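Local coordinates for Ig domain protein, group 2 domain protein (Shewanella frigidimarina, PDB 6BG8) that binds ice and inhibits the growth of ice crystals as an adhesin that holds the bacterium on ice, here represented by its C-terminal DUF3494 domain, at residues P3-L8 with N181-T186; Y99-L102 with P106-N109. All blocks are in the same frame, centred on the assembly; numbering follows the deposited sequence. Where two conformers were deposited one is given.

Contact 1: P3-L8 with N181-T186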
loop_
_atom_site.group_PDB
_atom_site.type_symbol
_atom_site.label_atom_id
_atom_site.label_comp_id
_atom_site.label_asym_id
_atom_site.label_seq_id
_atom_site.Cartn_x
_atom_site.Cartn_y
_atom_site.Cartn_z
ATOM N N PRO A 3 -19.016 0.141 -3.044
ATOM C CA PRO A 3 -18.415 -0.992 -2.327
ATOM C C PRO A 3 -18.096 -0.620 -0.889
ATOM O O PRO A 3 -17.804 0.537 -0.570
ATOM C CB PRO A 3 -17.134 -1.276 -3.122
ATOM C CG PRO A 3 -17.432 -0.771 -4.480
ATOM C CD PRO A 3 -18.298 0.437 -4.296
ATOM N N LEU A 4 -18.158 -1.622 -0.018
ATOM C CA LEU A 4 -17.712 -1.468 1.358
ATOM C C LEU A 4 -16.194 -1.585 1.404
ATOM O O LEU A 4 -15.623 -2.550 0.890
ATOM C CB LEU A 4 -18.358 -2.530 2.250
ATOM C CG LEU A 4 -17.954 -2.517 3.730
ATOM C CD1 LEU A 4 -18.397 -1.207 4.386
ATOM C CD2 LEU A 4 -18.551 -3.716 4.471
ATOM N N ALA A 5 -15.541 -0.585 1.974
ATOM C CA ALA A 5 -14.089 -0.639 2.084
ATOM C C ALA A 5 -13.684 -1.587 3.206
ATOM O O ALA A 5 -14.450 -1.806 4.152
ATOM C CB ALA A 5 -13.524 0.754 2.352
ATOM N N PRO A 6 -12.483 -2.157 3.135
ATOM C CA PRO A 6 -12.004 -3.000 4.232
ATOM C C PRO A 6 -11.732 -2.189 5.485
ATOM O O PRO A 6 -11.514 -0.977 5.449
ATOM C CB PRO A 6 -10.701 -3.596 3.681
ATOM C CG PRO A 6 -10.216 -2.555 2.692
ATOM C CD PRO A 6 -11.500 -2.083 2.033
ATOM N N GLU A 7 -11.779 -2.886 6.613
ATOM C CA GLU A 7 -11.320 -2.346 7.883
ATOM C C GLU A 7 -9.821 -2.599 7.994
ATOM O O GLU A 7 -9.376 -3.749 7.911
ATOM C CB GLU A 7 -12.071 -2.997 9.043
ATOM C CG GLU A 7 -11.539 -2.645 10.417
ATOM C CD GLU A 7 -11.667 -1.172 10.728
ATOM O OE1 GLU A 7 -12.743 -0.597 10.440
ATOM O OE2 GLU A 7 -10.691 -0.592 11.249
ATOM N N LEU A 8 -9.044 -1.531 8.176
ATOM C CA LEU A 8 -7.598 -1.688 8.308
ATOM C C LEU A 8 -7.142 -1.850 9.749
ATOM O O LEU A 8 -6.037 -2.346 9.979
ATOM C CB LEU A 8 -6.857 -0.494 7.679
ATOM C CG LEU A 8 -6.402 -0.718 6.233
ATOM C CD1 LEU A 8 -7.570 -1.152 5.361
ATOM C CD2 LEU A 8 -5.721 0.538 5.659
ATOM N N ASN A 181 -9.504 5.892 -0.690
ATOM C CA ASN A 181 -10.640 5.026 -0.987
ATOM C C ASN A 181 -10.377 4.072 -2.147
ATOM O O ASN A 181 -11.319 3.433 -2.633
ATOM C CB ASN A 181 -11.884 5.876 -1.274
ATOM C CG ASN A 181 -12.351 6.654 -0.055
ATOM O OD1 ASN A 181 -12.180 6.210 1.079
ATOM N ND2 ASN A 181 -12.945 7.817 -0.285
ATOM N N ILE A 182 -9.131 3.948 -2.601
ATOM C CA ILE A 182 -8.755 3.032 -3.670
ATOM C C ILE A 182 -7.945 1.893 -3.069
ATOM O O ILE A 182 -7.058 2.128 -2.241
ATOM C CB ILE A 182 -7.946 3.756 -4.761
ATOM C CG1 ILE A 182 -8.757 4.930 -5.311
ATOM C CG2 ILE A 182 -7.559 2.785 -5.866
ATOM C CD1 ILE A 182 -7.877 5.958 -5.990
ATOM N N TYR A 183 -8.227 0.670 -3.509
ATOM C CA TYR A 183 -7.621 -0.532 -2.936
ATOM C C TYR A 183 -7.177 -1.467 -4.046
ATOM O O TYR A 183 -7.940 -1.739 -4.976
ATOM C CB TYR A 183 -8.609 -1.248 -2.010
ATOM C CG TYR A 183 -9.033 -0.392 -0.847
ATOM C CD1 TYR A 183 -10.110 0.476 -0.958
ATOM C CD2 TYR A 183 -8.348 -0.439 0.362
ATOM C CE1 TYR A 183 -10.493 1.277 0.100
ATOM C CE2 TYR A 183 -8.725 0.347 1.424
ATOM C CZ TYR A 183 -9.797 1.207 1.288
ATOM O OH TYR A 183 -10.174 2.001 2.348
ATOM N N TRP A 184 -5.943 -1.948 -3.945
ATOM C CA TRP A 184 -5.362 -2.872 -4.904
ATOM C C TRP A 184 -4.969 -4.135 -4.156
ATOM O O TRP A 184 -4.193 -4.071 -3.202
ATOM C CB TRP A 184 -4.122 -2.273 -5.577
ATOM C CG TRP A 184 -4.350 -0.962 -6.256
ATOM C CD1 TRP A 184 -4.197 0.286 -5.718
ATOM C CD2 TRP A 184 -4.772 -0.767 -7.610
ATOM N NE1 TRP A 184 -4.504 1.245 -6.657
ATOM C CE2 TRP A 184 -4.859 0.621 -7.826
ATOM C CE3 TRP A 184 -5.080 -1.636 -8.662
ATOM C CZ2 TRP A 184 -5.252 1.160 -9.046
ATOM C CZ3 TRP A 184 -5.471 -1.094 -9.882
ATOM C CH2 TRP A 184 -5.555 0.288 -10.058
ATOM N N ARG A 185 -5.471 -5.279 -4.605
ATOM C CA ARG A 185 -5.184 -6.562 -3.961
ATOM C C ARG A 185 -4.621 -7.496 -5.018
ATOM O O ARG A 185 -5.316 -7.816 -5.984
ATOM C CB ARG A 185 -6.452 -7.162 -3.345
ATOM C CG ARG A 185 -6.253 -8.358 -2.402
ATOM C CD ARG A 185 -5.906 -9.670 -3.127
ATOM N NE ARG A 185 -6.906 -10.108 -4.103
ATOM C CZ ARG A 185 -6.980 -11.350 -4.579
ATOM N NH1 ARG A 185 -6.118 -12.280 -4.164
ATOM N NH2 ARG A 185 -7.910 -11.668 -5.473
ATOM N N THR A 186 -3.389 -7.961 -4.833
ATOM C CA THR A 186 -2.810 -8.926 -5.760
ATOM C C THR A 186 -2.456 -10.202 -5.015
ATOM O O THR A 186 -1.856 -10.149 -3.935
ATOM C CB THR A 186 -1.565 -8.369 -6.473
ATOM O OG1 THR A 186 -0.564 -8.017 -5.514
ATOM C CG2 THR A 186 -1.928 -7.141 -7.310
HETATM O O HOH W 1 -10.593 1.488 5.017
#

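Contact 2: Y99-L102 with P106-N109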
loop_
_atom_site.group_PDB
_atom_site.type_symbol
_atom_site.label_atom_id
_atom_site.label_comp_id
_atom_site.label_asym_id
_atom_site.label_seq_id
_atom_site.Cartn_x
_atom_site.Cartn_y
_atom_site.Cartn_z
ATOM N N TYR A 99 -6.344 -7.944 3.974
ATOM C CA TYR A 99 -6.065 -8.647 2.722
ATOM C C TYR A 99 -7.197 -9.615 2.396
ATOM O O TYR A 99 -7.671 -9.679 1.252
ATOM C CB TYR A 99 -4.723 -9.394 2.786
ATOM C CG TYR A 99 -4.469 -10.185 1.509
ATOM C CD1 TYR A 99 -4.965 -11.478 1.363
ATOM C CD2 TYR A 99 -3.779 -9.624 0.440
ATOM C CE1 TYR A 99 -4.787 -12.189 0.199
ATOM C CE2 TYR A 99 -3.588 -10.338 -0.738
ATOM C CZ TYR A 99 -4.099 -11.627 -0.844
ATOM O OH TYR A 99 -3.935 -12.374 -1.988
ATOM N N ASN A 100 -7.639 -10.378 3.405
ATOM C CA ASN A 100 -8.686 -11.376 3.205
ATOM C C ASN A 100 -10.003 -10.726 2.806
ATOM O O ASN A 100 -10.751 -11.276 1.991
ATOM C CB ASN A 100 -8.873 -12.197 4.478
ATOM C CG ASN A 100 -7.856 -13.317 4.609
ATOM O OD1 ASN A 100 -6.985 -13.500 3.748
ATOM N ND2 ASN A 100 -7.955 -14.066 5.703
ATOM N N PHE A 101 -10.318 -9.572 3.398
ATOM C CA PHE A 101 -11.518 -8.838 3.019
ATOM C C PHE A 101 -11.480 -8.492 1.537
ATOM O O PHE A 101 -12.457 -8.700 0.807
ATOM C CB PHE A 101 -11.633 -7.577 3.883
ATOM C CG PHE A 101 -12.863 -6.739 3.615
ATOM C CD1 PHE A 101 -12.993 -5.984 2.451
ATOM C CD2 PHE A 101 -13.873 -6.672 4.566
ATOM C CE1 PHE A 101 -14.132 -5.211 2.224
ATOM C CE2 PHE A 101 -15.012 -5.887 4.346
ATOM C CZ PHE A 101 -15.136 -5.162 3.174
ATOM N N LEU A 102 -10.342 -7.972 1.075
ATOM C CA LEU A 102 -10.234 -7.535 -0.311
ATOM C C LEU A 102 -10.192 -8.715 -1.268
ATOM O O LEU A 102 -10.671 -8.606 -2.404
ATOM C CB LEU A 102 -8.992 -6.665 -0.481
ATOM C CG LEU A 102 -9.060 -5.264 0.127
ATOM C CD1 LEU A 102 -7.684 -4.592 0.100
ATOM C CD2 LEU A 102 -10.085 -4.412 -0.609
ATOM N N PRO A 106 -18.075 -12.120 -3.307
ATOM C CA PRO A 106 -18.096 -10.707 -3.693
ATOM C C PRO A 106 -17.945 -9.783 -2.502
ATOM O O PRO A 106 -18.122 -10.228 -1.373
ATOM C CB PRO A 106 -19.487 -10.538 -4.305
ATOM C CG PRO A 106 -20.342 -11.464 -3.466
ATOM C CD PRO A 106 -19.439 -12.650 -3.099
ATOM N N ASN A 107 -17.656 -8.516 -2.765
ATOM C CA ASN A 107 -17.739 -7.495 -1.731
ATOM C C ASN A 107 -19.118 -7.544 -1.065
ATOM O O ASN A 107 -20.118 -7.839 -1.735
ATOM C CB ASN A 107 -17.478 -6.119 -2.355
ATOM C CG ASN A 107 -17.468 -5.002 -1.337
ATOM O OD1 ASN A 107 -18.511 -4.447 -1.001
ATOM N ND2 ASN A 107 -16.280 -4.658 -0.840
ATOM N N PRO A 108 -19.214 -7.273 0.239
ATOM C CA PRO A 108 -20.519 -7.404 0.912
ATOM C C PRO A 108 -21.600 -6.490 0.361
ATOM O O PRO A 108 -22.783 -6.846 0.446
ATOM C CB PRO A 108 -20.188 -7.077 2.377
ATOM C CG PRO A 108 -18.754 -7.450 2.523
ATOM C CD PRO A 108 -18.118 -7.083 1.209
ATOM N N ASN A 109 -21.247 -5.341 -0.224
ATOM C CA ASN A 109 -22.239 -4.340 -0.609
ATOM C C ASN A 109 -22.237 -4.001 -2.092
ATOM O O ASN A 109 -22.975 -3.096 -2.503
ATOM C CB ASN A 109 -22.032 -3.054 0.196
ATOM C CG ASN A 109 -22.420 -3.217 1.640
ATOM O OD1 ASN A 109 -23.042 -4.214 2.006
ATOM N ND2 ASN A 109 -22.071 -2.239 2.472
#

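Contact 1: P3-L8 with N181-T186
One face of the Tyr183 ring is taken by the pyrrolidine of Pro6, whose CD stands 3.7 Å from the ring centroid and only 10° off the ring normal, the geometry of a CH-pi contact. The neighbouring Pro6 CG is displaced toward one side of the ring, 3.5 Å from Tyr183 CE2. At the phenol end Ala5 CB approaches obliquely, 3.6 Å from Tyr183 OH, and Leu8 CD1 makes a looser oblique contact with Tyr183 CE2 at 4.4 Å. With CG anti to its own carbonyl carbon (chi1 -61°), Tyr183 reaches across to the N-terminal loop. No direct hydrogen bond joins the two segments; instead one water lies 2.7 Å from Tyr183 OH and donates to Pro6 O, also at 2.7 Å, linking the buried tyrosine's hydroxyl to the loop backbone. Strand 182-186 runs parallel between strands 154-158 and 197-204 in the beta-solenoid of this ice-binding domain. Tyr183 also packs on Ile155 and Asn201 of those flanking strands, while Leu102 of helix 84-103 touches both Tyr183 and Pro6, so loop, helix and solenoid wall meet at this point.

Contact 2: Y99-L102 with P106-N109
Phe101 and Asn107 both carry CG anti to the backbone N, and these extended torsions bring the phenyl ring and the amide together although neither CB is aimed straight at the opposite segment. The closest approach is Phe101 CE1 to Asn107 ND2, 3.8 Å, with ring and amide planes 76° apart. That steep angle and the oblique position of ND2 fit a van der Waals contact better than a flat amide stack. One ring atom on, Phe101 CZ lies 4.1 Å from Pro108 CD, again obliquely, and this apolar pair forms the more exposed part of the interface.

The turn after helix 84-103 is shaped by Asn107 itself. Its OD1 accepts from the backbone N of Asn109, two residues on, at 3.0 Å and with an N-H...O angle of 167°, which defines an Asx turn. The bond is nearly straight at the hydrogen, yet the donor is tilted 30° from the carbonyl plane. Pro108 sits at the middle of this turn. At the other end of the same amide, ND2 donates to Leu4 O of the N-terminal loop. The buried amide is therefore gripped through both its oxygen and its nitrogen, which should restrict its rotation and hold ND2 where Phe101 CE1 meets it.

Asn107 also touches Ile155 of strand 154-158, which ties the turn to the solenoid wall. Leu102, next along the helix after Phe101, turns to the same wall, where it packs on Ile155, Arg185 and Phe203.

In the fold
Contacts 1 and 2 lie on the same side of the chain's centre, with their own centres about 8 Å apart. In sequence, contact 2 is nested inside the loop that contact 1 closes: 3-8 comes first, then 99-102 and 106-109, and finally 181-186. The two join directly where Pro6 CB meets Phe101 CD1 at 3.5 Å, and Arg185 NH1 of the solenoid strand has a probable hydrogen bond to Tyr99 OH of the helix at 3.1 Å. The N-terminal loop, helix 84-103 and its following turn are thus assembled against one region of the beta-solenoid, away from the ice-binding motif inferred by similarity.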